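Local coordinates for Tlr1789 protein (Thermosynechococcus elongatus, PDB 2X8X) that probably helps to fold and insert beta-barrel proteins at the outer membrane, this piece being its N-terminal part with three POTRA domains, at residues Y159-K164 / I230-T235; R180-Q185 / Q196-R201; E151-Q156 / P221-L226. All blocks are in the same frame, centred on the assembly; numbering follows the deposited sequence.

Contact 1: Y159-K164 / I230-T235; sequences YRFLNK and IKERNT
Phe-161 and Ile-230 are bridge partners in parallel strands, and their side chains leave the sheet on the same face, side by side and pointing the same way. In Ile-230, CG1 stands opposite the carbonyl carbon (chi1 -63°) and CG2 opposite the backbone N, which brings both branches to the phenylalanine: CG2 lies 4.0 Å from Phe-161 CE2, and CD1 at the end of the other branch lies 4.0 Å from Phe-161 CZ. Ile-230 CD1 also reaches Tyr-159 CB at 4.2 Å. Helix 175-179 packs on Tyr-159 and Phe-161, so these residues belong to the helix-covered side of the third POTRA domain, where 154-161 is an edge strand and 224-232 the central one.

Glu-232 adds a polar flank to the same ring. Its extended chain carries OE1 to 3.3 Å from Phe-161 CD2, with carboxylate and ring planes 57° apart. The two carboxylate oxygens are held by the backbone N atoms of Arg-172 and Thr-173. Lys-231 behaves differently: its methylenes run alongside the backbone of 162-164, CG coming to 3.5 Å from Leu-162 O and CD lying beside the carbonyl O of Asn-163.

The backbones are joined by two hydrogen bonds, Ile-230 N to Arg-160 O (2.8 Å) and Leu-162 N to Ile-230 O (2.9 Å). One step further a water takes over, accepting from Glu-232 N and donating to Leu-162 O at 2.8 Å. The chemistry thus changes along the strand pair, from direct backbone bonds beneath an apolar cluster to a water-mediated link where the chains part. The carboxylate at the ring is probably kept in place by the two backbone N-H groups rather than by the ring itself.

Contact 2: R180-Q185 / Q196-R201; sequences REMDTQ and QADLRR
Where Met-182 passes the helix segment 196-201, its CA comes within 5.1 Å of Asp-198 CA, and the irregular backbone of 181-184 lies against one helical turn. Asp-198 is directed toward this loop and holds it with both carboxylate oxygens. Asp-198 OD1 accepts from Asp-183 N at 2.9 Å, met on the syn side but 34° out of the carboxylate plane. Asp-198 OD2 takes two donors from a single residue: Thr-184 N at 3.0 Å, through the syn lone pair, and Thr-184 OG1 at 2.7 Å. The Met-182 side chain crosses that of Asp-198 at about a right angle, its CE methyl 3.7 Å from Asp-198 OD2. In the beta-alpha-alpha-beta-beta order of a POTRA domain, this loop connects helices 175-179 and 192-205, so the buried aspartate pins the connection onto the second helix. One turn on, Arg-201 bends at chi3 (-62°) and brings NE to Glu-181 O at 2.6 Å, the oxygen sitting at the edge of the guanidinium and nearly in its plane; NH2 adds a weak bond to the same oxygen. At a long 3.6 Å, Arg-201 NH2 also pairs with Asp-183 OD2, which stands well out of the guanidinium plane and interacts by charge alone. A water donates to both Glu-181 OE1 and Arg-201 O.

Contact 3: E151-Q156 / P221-L226; sequences EGVVEQ and PRRVNL. Unlike the reference sequence in segment 221-226: Arg-223 (reference Lys).
Val-153 and Val-224 begin the backbone pairing of two parallel strands, with Val-224 N donating to Val-153 O at 2.7 Å. Glu-155 N then donates to Val-224 O (2.8 Å), and Leu-226 N to Gln-156 O (2.9 Å). Two residues of one strand, Glu-155 and Gln-156, therefore occupy the step that Asn-225 fills alone: a beta bulge, with Glu-155 in a helix-like backbone conformation (psi -54°).

Among packing contacts, Val-153 and Arg-223 lie side by side; Val-153 CG1, opposite its own backbone N, lies over the centre of the guanidinium of Arg-223, 3.7 Å above its plane. Val-154 CG2 meets Val-224 CG2 at 4.2 Å. On the face opposite Val-154 and Val-224, Gln-156 CG lies 3.5 Å from Asn-225 OD1, the two amides turned 32° apart, while that oxygen is bonded by Thr-158 OG1.

Water supplies further polar links: one joins Gly-152 N to Arg-222 O, another Glu-155 OE1 to Arg-223 NH1 (3.3 Å from the latter).

Glu-155 also accepts from the backbone N atoms of Gln-219 and Asn-220. Its attraction to Arg-223 is thus probably water-mediated and modest, and the start of the third POTRA sheet relies chiefly on backbone bonds, with Gln-156 N buried at the bulge and without a partner in the model.

From the N terminus, the chain runs through earlier strands and helices to 151-156, which leads into strand 154-161 of the last sheet. Contact 3 joins the start of this strand to the start of strand 224-232, and contact 1 joins their far ends, some 24 Å away between centres. Because the segments alternate along the chain, the loops closed by contacts 3 and 1 cross. Contact 2 is nested inside both, closing a short loop that runs from the turn after helix 175-179 into helix 192-205. It touches contact 3 directly, Thr-184 packing against Val-154 and Leu-226, but not contact 1. Together they fasten edge strand to central strand and set the inter-helix loop against the sheet.

Contact 1: Y159-K164 / I230-T235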
# COMPACT_ATOMS: atom_id res chain seq x y z
N TYR A 159 21.02 -23.50 -1.75
CA TYR A 159 21.58 -24.16 -0.56
C TYR A 159 23.02 -23.71 -0.29
O TYR A 159 23.84 -23.71 -1.18
CB TYR A 159 21.58 -25.71 -0.68
CG TYR A 159 20.29 -26.30 -1.16
CD1 TYR A 159 19.05 -25.78 -0.74
CD2 TYR A 159 20.30 -27.38 -2.06
CE1 TYR A 159 17.85 -26.28 -1.25
CE2 TYR A 159 19.12 -27.91 -2.55
CZ TYR A 159 17.90 -27.36 -2.14
OH TYR A 159 16.74 -27.90 -2.61
N ARG A 160 23.32 -23.32 0.95
CA ARG A 160 24.72 -23.03 1.26
C ARG A 160 25.15 -23.95 2.44
O ARG A 160 24.55 -23.90 3.54
CB ARG A 160 24.88 -21.55 1.64
CG ARG A 160 24.49 -20.59 0.54
CD ARG A 160 24.74 -19.16 1.01
NE ARG A 160 24.40 -18.32 -0.15
CZ ARG A 160 24.04 -17.05 -0.07
NH1 ARG A 160 23.99 -16.44 1.10
NH2 ARG A 160 23.72 -16.40 -1.17
N PHE A 161 26.10 -24.83 2.18
CA PHE A 161 26.58 -25.73 3.21
C PHE A 161 27.70 -25.12 4.05
O PHE A 161 28.61 -24.51 3.52
CB PHE A 161 26.91 -27.10 2.60
CG PHE A 161 25.68 -27.78 1.98
CD1 PHE A 161 25.25 -27.43 0.70
CD2 PHE A 161 24.95 -28.72 2.70
CE1 PHE A 161 24.09 -28.03 0.11
CE2 PHE A 161 23.79 -29.35 2.13
CZ PHE A 161 23.36 -28.99 0.85
N LEU A 162 27.64 -25.29 5.37
CA LEU A 162 28.55 -24.56 6.25
C LEU A 162 29.06 -25.49 7.30
O LEU A 162 28.29 -26.35 7.74
CB LEU A 162 27.84 -23.40 6.95
CG LEU A 162 27.00 -22.41 6.14
CD1 LEU A 162 26.25 -21.47 7.10
CD2 LEU A 162 27.79 -21.60 5.07
N ASN A 163 30.34 -25.36 7.71
CA ASN A 163 30.91 -26.22 8.77
C ASN A 163 30.46 -25.65 10.10
O ASN A 163 29.73 -24.66 10.13
CB ASN A 163 32.45 -26.26 8.70
CG ASN A 163 33.11 -24.86 8.83
OD1 ASN A 163 32.50 -23.86 9.28
ND2 ASN A 163 34.37 -24.79 8.41
N LYS A 164 30.91 -26.24 11.21
CA LYS A 164 30.56 -25.65 12.54
C LYS A 164 30.87 -24.13 12.68
O LYS A 164 29.99 -23.35 13.12
CB LYS A 164 31.17 -26.44 13.73
CG LYS A 164 30.39 -26.22 15.10
CD LYS A 164 29.94 -24.73 15.29
CE LYS A 164 28.97 -24.43 16.44
NZ LYS A 164 29.65 -24.55 17.77
N ILE A 230 22.89 -24.44 5.77
CA ILE A 230 22.73 -25.79 6.26
C ILE A 230 24.00 -26.30 6.83
O ILE A 230 25.00 -26.23 6.14
CB ILE A 230 22.31 -26.74 5.09
CG1 ILE A 230 20.94 -26.33 4.51
CG2 ILE A 230 22.23 -28.19 5.58
CD1 ILE A 230 20.66 -27.11 3.17
N LYS A 231 23.95 -26.81 8.07
CA LYS A 231 25.07 -27.52 8.69
C LYS A 231 24.71 -28.99 8.82
O LYS A 231 23.82 -29.33 9.59
CB LYS A 231 25.45 -26.88 10.04
CG LYS A 231 25.79 -25.37 9.99
CD LYS A 231 26.23 -24.71 11.32
CE LYS A 231 25.85 -23.20 11.23
NZ LYS A 231 26.56 -22.24 12.13
N GLU A 232 25.37 -29.85 8.03
CA GLU A 232 25.17 -31.30 7.99
C GLU A 232 25.88 -31.95 9.17
O GLU A 232 26.87 -31.41 9.64
CB GLU A 232 25.71 -31.91 6.69
CG GLU A 232 24.97 -31.43 5.44
CD GLU A 232 25.43 -32.13 4.17
OE1 GLU A 232 26.31 -31.60 3.46
OE2 GLU A 232 24.90 -33.23 3.88
N ARG A 233 25.35 -33.07 9.65
CA ARG A 233 26.00 -33.84 10.77
C ARG A 233 27.21 -34.48 10.18
O ARG A 233 27.09 -35.12 9.14
CB ARG A 233 25.14 -35.03 11.20
CG ARG A 233 23.95 -34.77 12.00
CD ARG A 233 23.01 -35.99 11.95
NE ARG A 233 23.59 -37.20 12.49
CZ ARG A 233 23.29 -38.45 12.11
NH1 ARG A 233 22.40 -38.71 11.17
NH2 ARG A 233 23.90 -39.45 12.71
N ASN A 234 28.38 -34.37 10.80
CA ASN A 234 29.59 -34.95 10.17
C ASN A 234 29.50 -36.49 9.95
O ASN A 234 28.50 -37.13 10.30
CB ASN A 234 30.88 -34.53 10.91
CG ASN A 234 32.11 -34.36 9.96
OD1 ASN A 234 32.00 -33.87 8.82
ND2 ASN A 234 33.29 -34.77 10.45
N THR A 235 30.53 -37.04 9.31
CA THR A 235 30.88 -38.47 9.36
C THR A 235 30.19 -39.24 10.52
O THR A 235 30.67 -39.25 11.67
CB THR A 235 32.46 -38.63 9.39
OG1 THR A 235 33.02 -38.08 8.19
CG2 THR A 235 32.95 -40.11 9.58
O HOH W 1 27.50 -28.70 6.40

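Contact 2: R180-Q185 / Q196-R201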
# COMPACT_ATOMS: atom_id res chain seq x y z
N ARG A 180 13.01 -32.45 -2.56
CA ARG A 180 11.78 -33.25 -2.56
C ARG A 180 10.99 -33.15 -1.27
O ARG A 180 9.85 -33.60 -1.21
CB ARG A 180 12.06 -34.68 -2.91
CG ARG A 180 12.49 -35.56 -1.76
CD ARG A 180 12.95 -36.92 -2.38
NE ARG A 180 13.95 -37.59 -1.53
CZ ARG A 180 14.36 -38.85 -1.66
NH1 ARG A 180 13.88 -39.63 -2.63
NH2 ARG A 180 15.27 -39.33 -0.81
N GLU A 181 11.60 -32.56 -0.24
CA GLU A 181 10.86 -32.31 0.99
C GLU A 181 10.17 -30.97 1.01
O GLU A 181 9.38 -30.72 1.94
CB GLU A 181 11.81 -32.40 2.19
CG GLU A 181 12.45 -33.78 2.29
CD GLU A 181 11.44 -34.90 2.50
OE1 GLU A 181 10.42 -34.71 3.24
OE2 GLU A 181 11.72 -35.99 1.96
N MET A 182 10.48 -30.12 0.03
CA MET A 182 10.09 -28.72 0.08
C MET A 182 8.98 -28.37 -0.90
O MET A 182 9.12 -28.59 -2.11
CB MET A 182 11.31 -27.82 -0.18
CG MET A 182 12.34 -27.95 0.95
SD MET A 182 13.61 -26.73 0.66
CE MET A 182 12.71 -25.14 0.83
N ASP A 183 7.91 -27.80 -0.38
CA ASP A 183 6.90 -27.11 -1.21
C ASP A 183 7.30 -25.69 -1.65
O ASP A 183 6.78 -25.18 -2.66
CB ASP A 183 5.57 -26.96 -0.46
CG ASP A 183 4.86 -28.27 -0.23
OD1 ASP A 183 5.02 -29.23 -1.05
OD2 ASP A 183 4.09 -28.31 0.77
N THR A 184 8.13 -25.02 -0.86
CA THR A 184 8.71 -23.75 -1.30
C THR A 184 9.70 -24.02 -2.46
O THR A 184 10.73 -24.65 -2.23
CB THR A 184 9.45 -23.08 -0.14
OG1 THR A 184 8.56 -22.95 0.97
CG2 THR A 184 9.95 -21.66 -0.51
N GLN A 185 9.35 -23.60 -3.69
CA GLN A 185 10.13 -23.91 -4.93
C GLN A 185 10.15 -22.62 -5.77
O GLN A 185 9.35 -21.76 -5.55
CB GLN A 185 9.51 -25.08 -5.74
CG GLN A 185 9.48 -26.40 -4.95
CD GLN A 185 10.85 -27.10 -4.85
OE1 GLN A 185 11.78 -26.74 -5.55
NE2 GLN A 185 10.95 -28.12 -3.98
N GLN A 196 7.88 -23.20 7.36
CA GLN A 196 7.85 -23.96 8.60
C GLN A 196 7.72 -25.42 8.40
O GLN A 196 8.49 -26.17 9.01
CB GLN A 196 6.63 -23.61 9.45
CG GLN A 196 6.50 -22.21 9.78
CD GLN A 196 7.55 -21.73 10.68
OE1 GLN A 196 8.73 -21.65 10.30
NE2 GLN A 196 7.14 -21.37 11.91
N ALA A 197 6.68 -25.79 7.66
CA ALA A 197 6.39 -27.17 7.32
C ALA A 197 7.57 -27.85 6.62
O ALA A 197 7.91 -29.03 6.89
CB ALA A 197 5.10 -27.23 6.45
N ASP A 198 8.19 -27.09 5.74
CA ASP A 198 9.31 -27.59 4.97
C ASP A 198 10.48 -27.86 5.93
O ASP A 198 11.15 -28.87 5.80
CB ASP A 198 9.83 -26.52 3.98
CG ASP A 198 8.96 -26.39 2.69
OD1 ASP A 198 8.05 -27.22 2.41
OD2 ASP A 198 9.22 -25.41 1.93
N LEU A 199 10.75 -26.93 6.86
CA LEU A 199 11.87 -27.07 7.78
C LEU A 199 11.67 -28.29 8.76
O LEU A 199 12.63 -29.00 9.13
CB LEU A 199 12.06 -25.78 8.57
CG LEU A 199 12.61 -24.55 7.85
CD1 LEU A 199 12.55 -23.38 8.82
CD2 LEU A 199 14.05 -24.89 7.46
N ARG A 200 10.43 -28.50 9.18
CA ARG A 200 10.03 -29.70 9.92
C ARG A 200 10.26 -30.99 9.16
O ARG A 200 10.79 -31.97 9.73
CB ARG A 200 8.58 -29.56 10.44
CG ARG A 200 8.60 -28.51 11.61
CD ARG A 200 7.30 -28.46 12.43
NE ARG A 200 6.14 -28.27 11.53
CZ ARG A 200 5.54 -27.11 11.26
NH1 ARG A 200 5.97 -25.97 11.82
NH2 ARG A 200 4.50 -27.08 10.42
N ARG A 201 9.97 -30.98 7.85
CA ARG A 201 10.29 -32.16 7.03
C ARG A 201 11.77 -32.34 6.89
O ARG A 201 12.25 -33.46 6.88
CB ARG A 201 9.62 -32.12 5.62
CG ARG A 201 8.16 -32.55 5.63
CD ARG A 201 7.53 -32.59 4.21
NE ARG A 201 7.52 -31.26 3.61
CZ ARG A 201 6.55 -30.35 3.71
NH1 ARG A 201 5.43 -30.60 4.39
NH2 ARG A 201 6.68 -29.17 3.12
O HOH W 2 10.82 -35.66 6.13

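Contact 3: E151-Q156 / P221-L226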
# COMPACT_ATOMS: atom_id res chain seq x y z
N GLU A 151 4.22 -9.62 -4.00
CA GLU A 151 3.65 -10.64 -3.15
C GLU A 151 4.74 -11.45 -2.45
O GLU A 151 4.45 -12.08 -1.45
CB GLU A 151 2.84 -11.57 -4.02
CG GLU A 151 1.68 -10.82 -4.69
CD GLU A 151 0.60 -11.76 -5.13
OE1 GLU A 151 0.91 -12.95 -5.37
OE2 GLU A 151 -0.55 -11.34 -5.19
N GLY A 152 5.97 -11.41 -2.95
CA GLY A 152 7.08 -12.20 -2.36
C GLY A 152 7.34 -13.48 -3.16
O GLY A 152 7.45 -14.57 -2.62
N VAL A 153 7.38 -13.36 -4.48
CA VAL A 153 7.68 -14.50 -5.39
C VAL A 153 9.14 -14.99 -5.18
O VAL A 153 10.09 -14.18 -5.05
CB VAL A 153 7.41 -14.13 -6.92
CG1 VAL A 153 7.76 -15.34 -7.90
CG2 VAL A 153 5.97 -13.72 -7.13
N VAL A 154 9.26 -16.32 -5.08
CA VAL A 154 10.53 -17.04 -4.97
C VAL A 154 11.10 -17.22 -6.39
O VAL A 154 10.55 -17.94 -7.23
CB VAL A 154 10.38 -18.38 -4.19
CG1 VAL A 154 11.71 -19.11 -4.18
CG2 VAL A 154 10.00 -18.09 -2.70
N GLU A 155 12.15 -16.48 -6.66
CA GLU A 155 12.90 -16.54 -7.91
C GLU A 155 13.81 -17.81 -7.88
O GLU A 155 13.74 -18.66 -8.78
CB GLU A 155 13.72 -15.25 -8.05
CG GLU A 155 13.90 -14.77 -9.46
CD GLU A 155 14.73 -13.48 -9.54
OE1 GLU A 155 14.10 -12.39 -9.67
OE2 GLU A 155 16.00 -13.58 -9.47
N GLN A 156 14.63 -17.97 -6.84
CA GLN A 156 15.38 -19.21 -6.68
C GLN A 156 15.48 -19.67 -5.25
O GLN A 156 15.13 -18.95 -4.29
CB GLN A 156 16.81 -19.18 -7.28
CG GLN A 156 17.49 -17.84 -7.17
CD GLN A 156 18.84 -17.80 -7.91
OE1 GLN A 156 19.26 -18.77 -8.53
NE2 GLN A 156 19.52 -16.66 -7.84
N PRO A 221 14.09 -7.05 -7.94
CA PRO A 221 14.31 -6.74 -6.52
C PRO A 221 13.02 -6.81 -5.66
O PRO A 221 13.06 -6.64 -4.46
CB PRO A 221 14.86 -5.30 -6.56
CG PRO A 221 14.27 -4.72 -7.81
CD PRO A 221 14.29 -5.86 -8.79
N ARG A 222 11.90 -7.06 -6.32
CA ARG A 222 10.59 -7.23 -5.69
C ARG A 222 10.37 -8.71 -5.36
O ARG A 222 9.45 -9.08 -4.61
CB ARG A 222 9.55 -6.65 -6.66
CG ARG A 222 9.44 -5.20 -6.32
CD ARG A 222 9.48 -4.17 -7.32
NE ARG A 222 8.16 -3.79 -7.68
CZ ARG A 222 7.71 -2.63 -8.18
NH1 ARG A 222 6.46 -2.67 -8.46
NH2 ARG A 222 8.39 -1.48 -8.45
N ARG A 223 11.25 -9.55 -5.90
CA ARG A 223 11.22 -10.99 -5.67
C ARG A 223 12.34 -11.46 -4.73
O ARG A 223 13.22 -10.65 -4.37
CB ARG A 223 11.29 -11.70 -6.99
CG ARG A 223 10.10 -11.29 -7.84
CD ARG A 223 10.00 -12.13 -9.06
NE ARG A 223 8.62 -12.13 -9.50
CZ ARG A 223 8.15 -12.74 -10.59
NH1 ARG A 223 8.97 -13.40 -11.41
NH2 ARG A 223 6.85 -12.67 -10.86
N VAL A 224 12.32 -12.75 -4.33
CA VAL A 224 13.39 -13.21 -3.40
C VAL A 224 14.14 -14.43 -3.82
O VAL A 224 13.60 -15.32 -4.51
CB VAL A 224 12.88 -13.48 -1.92
CG1 VAL A 224 12.70 -12.17 -1.21
CG2 VAL A 224 11.64 -14.24 -1.99
N ASN A 225 15.39 -14.44 -3.39
CA ASN A 225 16.26 -15.59 -3.41
C ASN A 225 16.20 -16.23 -1.99
O ASN A 225 16.62 -15.62 -0.98
CB ASN A 225 17.69 -15.17 -3.89
CG ASN A 225 18.74 -16.37 -3.94
OD1 ASN A 225 18.37 -17.57 -3.84
ND2 ASN A 225 20.06 -16.02 -4.09
N LEU A 226 15.60 -17.42 -1.89
CA LEU A 226 15.51 -18.08 -0.57
C LEU A 226 16.82 -18.87 -0.28
O LEU A 226 17.18 -19.81 -1.04
CB LEU A 226 14.30 -19.01 -0.43
CG LEU A 226 14.32 -19.71 0.94
CD1 LEU A 226 13.54 -18.85 1.84
CD2 LEU A 226 13.76 -21.09 0.98
O HOH W 3 7.37 -10.54 -5.39
O HOH W 4 12.19 -12.85 -11.78